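PDB 3IHV: SusD homolog, which probably binds glycans at the outer membrane for uptake, as a SusD-family protein of a gut bacterium. Local coordinates for residues N189-S194 with E262-S267. Residues are numbered along the deposited sequence; the frame is centred on the assembly and turned at random. Where two conformers were deposited one is given.
Sequences NDYRFS and EISFYS. With NA (sodium ion), chain F; EDO (1,2-ethanediol), chain N; EDO (1,2-ethanediol), chain M.
A type II beta turn, Asn189 to Arg192, in the loop that leads into helix 195-210 sets the Tyr191 ring against the end of strand 259-263; the turn is closed by Arg192 N donating to Asn189 O at 2.9 Å. Ser264 CB lies over one face of this ring, 3.7 Å from its centroid and 10° off the normal, a CH-pi contact. Glu262 meets the rim instead: its carbonyl O comes 3.5 Å from Tyr191 CD1, and its carboxyl carbon CD lies 3.6 Å from Tyr191 CE1. With CG anti to the backbone N (chi1 -179°), the extended glutamate crosses the ring's edge at a slant, CG in the ring plane and the carboxylate plane turned 74° from the ring. Water 1 lies 2.8 Å from Tyr191 OH and within hydrogen-bonding distance of Glu262 OE2, though more acceptors surround it than it has protons; Ser259 and Thr249 hold the same carboxylate. Without the ring, as with an alanine at Tyr191, the Ser264 methylene would probably lose its aromatic face and water 1 its phenol partner. Ser264 OG hydrogen-bonds water 2, and the oxygen of water 2 in turn coordinates the sodium ion, a metal also bound by Phe265 O, Asn389 and Asn391. The contact thus packs a loop between helices of the largely helical SusD-like fold against a two-stranded antiparallel sheet, beside a sodium site built partly from main-chain carbonyls.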
loop_
_atom_site.group_PDB
_atom_site.type_symbol
_atom_site.label_atom_id
_atom_site.label_comp_id
_atom_site.label_asym_id
_atom_site.label_seq_id
_atom_site.Cartn_x
_atom_site.Cartn_y
_atom_site.Cartn_z
ATOM N N ASN A 189 2.191 13.228 -16.927
ATOM C CA ASN A 189 1.381 12.207 -16.289
ATOM C C ASN A 189 2.017 11.707 -14.981
ATOM O O ASN A 189 1.600 10.682 -14.458
ATOM C CB ASN A 189 1.020 11.054 -17.262
ATOM C CG ASN A 189 2.228 10.360 -17.809
ATOM O OD1 ASN A 189 3.107 9.971 -17.054
ATOM N ND2 ASN A 189 2.264 10.165 -19.126
ATOM N N ASP A 190 2.972 12.495 -14.440
ATOM C CA ASP A 190 3.639 12.160 -13.182
ATOM C C ASP A 190 2.572 11.916 -12.105
ATOM O O ASP A 190 1.695 12.748 -11.901
ATOM C CB ASP A 190 4.513 13.319 -12.652
ATOM C CG ASP A 190 5.611 13.749 -13.604
ATOM O OD1 ASP A 190 5.487 13.581 -14.819
ATOM O OD2 ASP A 190 6.618 14.295 -13.119
ATOM N N TYR A 191 2.633 10.750 -11.477
ATOM C CA TYR A 191 1.761 10.354 -10.357
ATOM C C TYR A 191 0.293 10.286 -10.727
ATOM O O TYR A 191 -0.577 10.366 -9.855
ATOM C CB TYR A 191 1.949 11.283 -9.145
ATOM C CG TYR A 191 3.390 11.462 -8.702
ATOM C CD1 TYR A 191 4.056 10.477 -8.006
ATOM C CD2 TYR A 191 4.080 12.659 -8.969
ATOM C CE1 TYR A 191 5.381 10.649 -7.586
ATOM C CE2 TYR A 191 5.388 12.822 -8.568
ATOM C CZ TYR A 191 6.029 11.821 -7.882
ATOM O OH TYR A 191 7.329 11.976 -7.481
ATOM N N ARG A 192 0.014 10.183 -12.031
ATOM C CA ARG A 192 -1.319 10.007 -12.522
ATOM C C ARG A 192 -1.422 8.633 -13.197
ATOM O O ARG A 192 -0.411 8.021 -13.622
ATOM C CB ARG A 192 -1.688 11.120 -13.487
ATOM C CG ARG A 192 -1.887 12.424 -12.739
ATOM C CD ARG A 192 -2.000 13.566 -13.564
ATOM N NE ARG A 192 -3.096 13.481 -14.501
ATOM C CZ ARG A 192 -3.319 14.408 -15.414
ATOM N NH1 ARG A 192 -2.566 15.504 -15.453
ATOM N NH2 ARG A 192 -4.303 14.247 -16.293
ATOM N N PHE A 193 -2.630 8.117 -13.239
ATOM C CA PHE A 193 -2.883 6.850 -13.890
ATOM C C PHE A 193 -2.543 6.861 -15.391
ATOM O O PHE A 193 -2.945 7.759 -16.149
ATOM C CB PHE A 193 -4.363 6.438 -13.765
ATOM C CG PHE A 193 -4.651 5.588 -12.555
ATOM C CD1 PHE A 193 -4.360 4.234 -12.578
ATOM C CD2 PHE A 193 -5.211 6.129 -11.417
ATOM C CE1 PHE A 193 -4.599 3.424 -11.479
ATOM C CE2 PHE A 193 -5.458 5.311 -10.301
ATOM C CZ PHE A 193 -5.162 3.963 -10.347
ATOM N N SER A 194 -1.866 5.799 -15.790
ATOM C CA SER A 194 -1.559 5.468 -17.168
ATOM C C SER A 194 -1.866 3.979 -17.310
ATOM O O SER A 194 -2.158 3.316 -16.321
ATOM C CB SER A 194 -0.132 5.770 -17.532
ATOM O OG SER A 194 0.056 7.188 -17.619
ATOM N N GLU A 262 1.745 5.795 -7.314
ATOM C CA GLU A 262 2.517 6.379 -6.261
ATOM C C GLU A 262 1.807 7.673 -5.890
ATOM O O GLU A 262 1.425 8.444 -6.775
ATOM C CB GLU A 262 3.967 6.599 -6.754
ATOM C CG GLU A 262 4.918 7.195 -5.706
ATOM C CD GLU A 262 6.323 7.402 -6.222
ATOM O OE1 GLU A 262 6.570 7.195 -7.445
ATOM O OE2 GLU A 262 7.184 7.719 -5.382
ATOM N N ILE A 263 1.617 7.883 -4.583
ATOM C CA ILE A 263 0.955 9.066 -4.066
ATOM C C ILE A 263 2.008 10.116 -3.789
ATOM O O ILE A 263 2.958 9.870 -3.036
ATOM C CB ILE A 263 0.220 8.776 -2.734
ATOM C CG1 ILE A 263 -0.580 7.485 -2.827
ATOM C CG2 ILE A 263 -0.656 9.982 -2.317
ATOM C CD1 ILE A 263 -1.458 7.387 -4.066
ATOM N N SER A 264 1.869 11.276 -4.394
ATOM C CA SER A 264 2.807 12.365 -4.180
ATOM C C SER A 264 2.356 13.284 -3.056
ATOM O O SER A 264 1.228 13.800 -3.056
ATOM C CB SER A 264 3.000 13.195 -5.453
ATOM O OG SER A 264 3.758 14.360 -5.189
ATOM N N PHE A 265 3.251 13.476 -2.100
ATOM C CA PHE A 265 3.048 14.446 -1.037
ATOM C C PHE A 265 4.072 15.552 -1.211
ATOM O O PHE A 265 5.256 15.280 -1.383
ATOM C CB PHE A 265 3.251 13.808 0.325
ATOM C CG PHE A 265 2.226 12.778 0.658
ATOM C CD1 PHE A 265 1.010 13.139 1.176
ATOM C CD2 PHE A 265 2.484 11.445 0.454
ATOM C CE1 PHE A 265 0.053 12.190 1.483
ATOM C CE2 PHE A 265 1.539 10.474 0.739
ATOM C CZ PHE A 265 0.299 10.846 1.274
ATOM N N TYR A 266 3.619 16.794 -1.226
ATOM C CA TYR A 266 4.537 17.885 -1.280
ATOM C C TYR A 266 3.894 19.188 -0.897
ATOM O O TYR A 266 2.871 19.579 -1.466
ATOM C CB TYR A 266 5.240 18.081 -2.661
ATOM C CG TYR A 266 6.115 19.310 -2.597
ATOM C CD1 TYR A 266 7.326 19.286 -1.916
ATOM C CD2 TYR A 266 5.695 20.525 -3.140
ATOM C CE1 TYR A 266 8.098 20.425 -1.790
ATOM C CE2 TYR A 266 6.470 21.662 -3.013
ATOM C CZ TYR A 266 7.668 21.603 -2.345
ATOM O OH TYR A 266 8.437 22.751 -2.215
ATOM N N SER A 267 4.535 19.874 0.047
ATOM C CA SER A 267 4.175 21.237 0.379
ATOM C C SER A 267 5.448 21.918 0.880
ATOM O O SER A 267 6.266 21.286 1.534
ATOM C CB SER A 267 3.076 21.305 1.440
ATOM O OG SER A 267 2.740 22.653 1.660
HETATM NA NA NA F . 7.034 14.330 -2.354
HETATM C C1 EDO N . -2.526 7.661 -8.457
HETATM O O1 EDO N . -1.754 7.813 -9.666
HETATM C C2 EDO N . -1.680 8.018 -7.224
HETATM O O2 EDO N . -1.037 9.299 -7.292
HETATM C C1 EDO M . -1.191 12.527 -5.201
HETATM O O1 EDO M . -0.235 11.895 -6.035
HETATM C C2 EDO M . -2.597 12.042 -5.504
HETATM O O2 EDO M . -2.745 10.621 -5.630
HETATM O O HOH W 1 8.506 9.815 -6.188
HETATM O O HOH W 2 6.445 14.387 -4.671
HETATM O O HOH W 3 9.323 12.706 -2.095
HETATM O O HOH W 4 8.683 15.954 -2.585
#